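Local coordinates for protein acetyl-CoA C-acetyltransferase (Syntrophomonas wolfei subsp. wolfei, PDB 7N7Z) that probably catalyses the reversible condensation of two acetyl-CoA molecules to acetoacetyl-CoA, with release of CoA, at residues R15-R20 against K215-D220; E120-I125 against S251-C256. One frame throughout, in Å; residues are numbered along the deposited sequence.

In the fold
Contacts 1 and 2 lie with their centres about 12 Å apart and meet on the same mixed sheet, where strand 8-20 runs beside strand 254-264, which in turn pairs with strand 113-121. Along the chain the segments alternate: 15-20, then 120-125, then 215-220, then 251-256, all in the N-terminal domain of the thiolase. Where the contacts touch, G19 N probably bonds D255 O at 2.9 Å, and I18 packs on N254. Both approach H358, the predicted proton acceptor: the side chains of I18 and N254 are about 7 Å and about 5 Å from the H358 side chain. These parts of neighbouring strands therefore lie close to the predicted active site.

Contact 1 of 2, residues R15-R20 against K215-D220; sequences RTPIGR and KVISKD
The break in strand 8-20, at T16-I18, is tied to the loop that follows the short strand 215-217 by a buried salt bridge between R15 and D220. R15 grips the carboxylate end-on with two nitrogens: NH1 reaches D220 OD1 at 2.8 Å and NH2 reaches D220 OD2 at 3.0 Å, both on the syn side. The two planes lie only 19° apart, and both bonds are nearly straight. The arginine chain is extended from CG to NE, and the two side chains come from opposite directions; NH1 also donates to T16 O, while NE pairs with E202. D220 OD1 takes a second bond, from I18 N at 2.6 Å, nearly along its C-O axis, so one oxygen joins a side chain to the backbone three residues further on. The side chain of D220, with CG anti to its carbonyl carbon (chi1 -56°), reaches back to the loop at P17-I18. There the proline ring lies against the backbone of I217-K219: CG is 3.3 Å from I217 O, CB 3.6 Å from K219 O, and CB also meets I217 CG2 at 4.1 Å. A leucine in place of R15 would probably leave the carboxylates of D220 and E202 without the cation they share. The arrangement is that of a bidentate arginine-carboxylate pair closing a loop onto the interrupted strand in the thiolase N-terminal half.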
# COMPACT_ATOMS: atom_id res chain seq x y z
N ARG B 15 10.65 -31.18 -13.39
CA ARG B 15 9.76 -30.28 -12.68
C ARG B 15 10.05 -30.39 -11.19
O ARG B 15 10.57 -31.41 -10.71
CB ARG B 15 8.29 -30.58 -12.96
CG ARG B 15 7.76 -31.90 -12.40
CD ARG B 15 6.24 -31.92 -12.37
NE ARG B 15 5.69 -33.17 -11.87
CZ ARG B 15 5.28 -33.38 -10.63
NH1 ARG B 15 5.37 -32.44 -9.70
NH2 ARG B 15 4.76 -34.56 -10.31
N THR B 16 9.73 -29.34 -10.46
CA THR B 16 9.76 -29.38 -9.01
C THR B 16 8.48 -30.01 -8.50
O THR B 16 7.53 -30.22 -9.26
CB THR B 16 9.94 -27.97 -8.44
OG1 THR B 16 8.71 -27.24 -8.59
CG2 THR B 16 11.06 -27.23 -9.16
N PRO B 17 8.42 -30.36 -7.21
CA PRO B 17 7.14 -30.76 -6.63
C PRO B 17 6.14 -29.62 -6.72
O PRO B 17 6.50 -28.44 -6.82
CB PRO B 17 7.49 -31.08 -5.17
CG PRO B 17 8.96 -31.35 -5.18
CD PRO B 17 9.52 -30.46 -6.24
N ILE B 18 4.86 -29.98 -6.70
CA ILE B 18 3.78 -29.00 -6.71
C ILE B 18 3.43 -28.68 -5.26
O ILE B 18 2.84 -29.50 -4.56
CB ILE B 18 2.55 -29.51 -7.48
CG1 ILE B 18 2.96 -29.86 -8.92
CG2 ILE B 18 1.44 -28.46 -7.49
CD1 ILE B 18 1.83 -30.43 -9.76
N GLY B 19 3.82 -27.49 -4.81
CA GLY B 19 3.62 -27.11 -3.43
C GLY B 19 2.26 -26.48 -3.18
O GLY B 19 1.61 -25.96 -4.08
N ARG B 20 1.85 -26.53 -1.91
CA ARG B 20 0.59 -25.93 -1.51
C ARG B 20 0.69 -24.41 -1.50
O ARG B 20 1.76 -23.84 -1.24
CB ARG B 20 0.18 -26.41 -0.12
CG ARG B 20 -0.69 -27.66 -0.11
CD ARG B 20 -0.99 -28.09 1.32
NE ARG B 20 -1.63 -29.39 1.39
CZ ARG B 20 -2.89 -29.61 1.76
NH1 ARG B 20 -3.69 -28.62 2.09
NH2 ARG B 20 -3.34 -30.86 1.81
N LYS B 215 15.81 -28.35 4.99
CA LYS B 215 14.67 -29.17 4.62
C LYS B 215 14.60 -29.35 3.11
O LYS B 215 15.12 -28.53 2.34
CB LYS B 215 13.37 -28.55 5.14
N VAL B 216 13.94 -30.42 2.69
CA VAL B 216 13.88 -30.82 1.29
C VAL B 216 12.43 -31.11 0.93
O VAL B 216 11.75 -31.86 1.65
CB VAL B 216 14.76 -32.05 1.00
CG1 VAL B 216 14.71 -32.41 -0.47
CG2 VAL B 216 16.19 -31.78 1.45
N ILE B 217 11.96 -30.53 -0.17
CA ILE B 217 10.63 -30.79 -0.70
C ILE B 217 10.80 -31.66 -1.94
O ILE B 217 11.39 -31.23 -2.94
CB ILE B 217 9.88 -29.50 -1.04
CG1 ILE B 217 9.98 -28.50 0.12
CG2 ILE B 217 8.42 -29.80 -1.36
CD1 ILE B 217 9.59 -29.08 1.47
N SER B 218 10.29 -32.90 -1.87
CA SER B 218 10.42 -33.85 -2.96
C SER B 218 9.09 -34.46 -3.39
O SER B 218 9.07 -35.25 -4.34
CB SER B 218 11.39 -34.98 -2.57
OG SER B 218 11.09 -35.47 -1.27
N LYS B 219 7.99 -34.13 -2.72
CA LYS B 219 6.70 -34.76 -2.97
C LYS B 219 5.63 -33.70 -3.19
O LYS B 219 5.63 -32.66 -2.53
CB LYS B 219 6.29 -35.67 -1.80
CG LYS B 219 7.11 -36.94 -1.69
CD LYS B 219 6.92 -37.61 -0.33
CE LYS B 219 8.25 -37.86 0.38
NZ LYS B 219 8.61 -36.75 1.31
N ASP B 220 4.72 -33.98 -4.12
CA ASP B 220 3.57 -33.12 -4.32
C ASP B 220 2.67 -33.18 -3.10
O ASP B 220 2.43 -34.26 -2.54
CB ASP B 220 2.81 -33.54 -5.58
CG ASP B 220 3.69 -33.55 -6.82
OD1 ASP B 220 4.33 -32.51 -7.09
OD2 ASP B 220 3.75 -34.59 -7.50

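Contact 2 of 2, residues E120-I125 against S251-C256; sequences ESMSNI and SGINDC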
# COMPACT_ATOMS: atom_id res chain seq x y z
N GLU B 120 5.21 -20.87 -11.82
CA GLU B 120 4.22 -20.03 -11.15
C GLU B 120 4.39 -20.23 -9.65
O GLU B 120 4.16 -21.33 -9.14
CB GLU B 120 2.80 -20.37 -11.58
CG GLU B 120 1.81 -19.24 -11.35
CD GLU B 120 2.13 -18.01 -12.17
OE1 GLU B 120 2.18 -18.13 -13.41
OE2 GLU B 120 2.33 -16.93 -11.58
N SER B 121 4.82 -19.19 -8.95
CA SER B 121 4.91 -19.18 -7.49
C SER B 121 3.75 -18.33 -6.99
O SER B 121 3.92 -17.15 -6.65
CB SER B 121 6.26 -18.66 -7.02
OG SER B 121 6.25 -18.42 -5.62
N MET B 122 2.56 -18.93 -6.95
CA MET B 122 1.36 -18.17 -6.58
C MET B 122 1.38 -17.76 -5.12
O MET B 122 0.69 -16.80 -4.75
CB MET B 122 0.10 -18.99 -6.88
CG MET B 122 0.20 -19.87 -8.13
SD MET B 122 -1.26 -20.89 -8.44
CE MET B 122 -2.53 -19.66 -8.68
N SER B 123 2.17 -18.43 -4.28
CA SER B 123 2.33 -18.02 -2.90
C SER B 123 3.03 -16.67 -2.77
O SER B 123 2.87 -16.00 -1.75
CB SER B 123 3.11 -19.07 -2.11
OG SER B 123 2.50 -20.35 -2.22
N ASN B 124 3.80 -16.27 -3.79
CA ASN B 124 4.59 -15.04 -3.74
C ASN B 124 4.14 -14.02 -4.78
O ASN B 124 4.92 -13.13 -5.14
CB ASN B 124 6.07 -15.36 -3.91
CG ASN B 124 6.68 -15.99 -2.68
OD1 ASN B 124 6.90 -15.33 -1.66
ND2 ASN B 124 6.96 -17.29 -2.75
N ILE B 125 2.91 -14.13 -5.27
CA ILE B 125 2.37 -13.07 -6.13
C ILE B 125 2.11 -11.83 -5.28
O ILE B 125 1.46 -11.93 -4.22
CB ILE B 125 1.09 -13.54 -6.83
CG1 ILE B 125 1.41 -14.66 -7.82
CG2 ILE B 125 0.42 -12.39 -7.55
CD1 ILE B 125 0.19 -15.40 -8.33
N SER B 251 -9.55 -27.37 -8.98
CA SER B 251 -8.09 -27.34 -8.93
C SER B 251 -7.64 -26.26 -7.95
O SER B 251 -8.33 -25.26 -7.73
CB SER B 251 -7.51 -27.09 -10.32
OG SER B 251 -7.83 -25.79 -10.78
N GLY B 252 -6.46 -26.47 -7.37
CA GLY B 252 -5.99 -25.63 -6.29
C GLY B 252 -5.10 -24.49 -6.75
O GLY B 252 -4.90 -24.25 -7.94
N ILE B 253 -4.58 -23.77 -5.77
CA ILE B 253 -3.60 -22.71 -5.96
C ILE B 253 -2.27 -23.27 -5.46
O ILE B 253 -2.18 -23.74 -4.32
CB ILE B 253 -4.00 -21.44 -5.20
CG1 ILE B 253 -5.29 -20.85 -5.79
CG2 ILE B 253 -2.89 -20.40 -5.23
CD1 ILE B 253 -6.57 -21.54 -5.33
N ASN B 254 -1.25 -23.25 -6.32
CA ASN B 254 -0.05 -24.04 -6.04
C ASN B 254 1.18 -23.42 -6.69
O ASN B 254 1.08 -22.63 -7.63
CB ASN B 254 -0.22 -25.48 -6.53
CG ASN B 254 -1.50 -26.11 -6.04
OD1 ASN B 254 -2.50 -26.16 -6.76
ND2 ASN B 254 -1.49 -26.57 -4.79
N ASP B 255 2.34 -23.82 -6.19
CA ASP B 255 3.64 -23.38 -6.69
C ASP B 255 4.32 -24.52 -7.43
O ASP B 255 4.23 -25.69 -7.02
CB ASP B 255 4.54 -22.92 -5.54
CG ASP B 255 3.88 -21.88 -4.65
OD1 ASP B 255 3.07 -21.08 -5.17
OD2 ASP B 255 4.16 -21.87 -3.44
N CYS B 256 5.00 -24.19 -8.53
CA CYS B 256 5.75 -25.20 -9.27
C CYS B 256 6.54 -24.53 -10.39
O CYS B 256 6.22 -23.43 -10.83
CB CYS B 256 4.84 -26.27 -9.86
SG CYS B 256 5.74 -27.60 -10.70
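M122, in the 3-10 segment near strand 113-121, lays its side chain across the backbone where strand 254-264 begins. Its CB lies 3.7 Å from I253 CG2, and CG, anti to the carbonyl carbon, approaches N254 O at a doubtfully short distance. SD lies close to the backbone of N254, whose N donates a weak hydrogen bond to it at 3.2 Å. The chain bends at chi3 (62°), bringing CE to 3.5 Å from I253 CG2; the methionine and isoleucine side chains cross at about a right angle. The D255 carboxylate grips the 3-10 segment at S123: its OD1 accepts from S123 N at 2.9 Å, met on the syn side 17° out of the carboxylate plane, and its OD2 is bonded by S123 OG at 2.6 Å through the syn lone pair. One carboxylate therefore holds both the backbone and the hydroxyl of the same serine, and S123 OG is also bonded by L22 N. Before the turn, E120 and C256 form an antiparallel hydrogen-bonded pair, with E120 N to C256 O at 2.9 Å and C256 N to E120 O at 3.0 Å. N254 OD1 accepts from H358 N. The contact joins two neighbouring strands of the sheet, with M147 of helix 146-152 against M122 and I253, and strand 8-20 against N254 and C256.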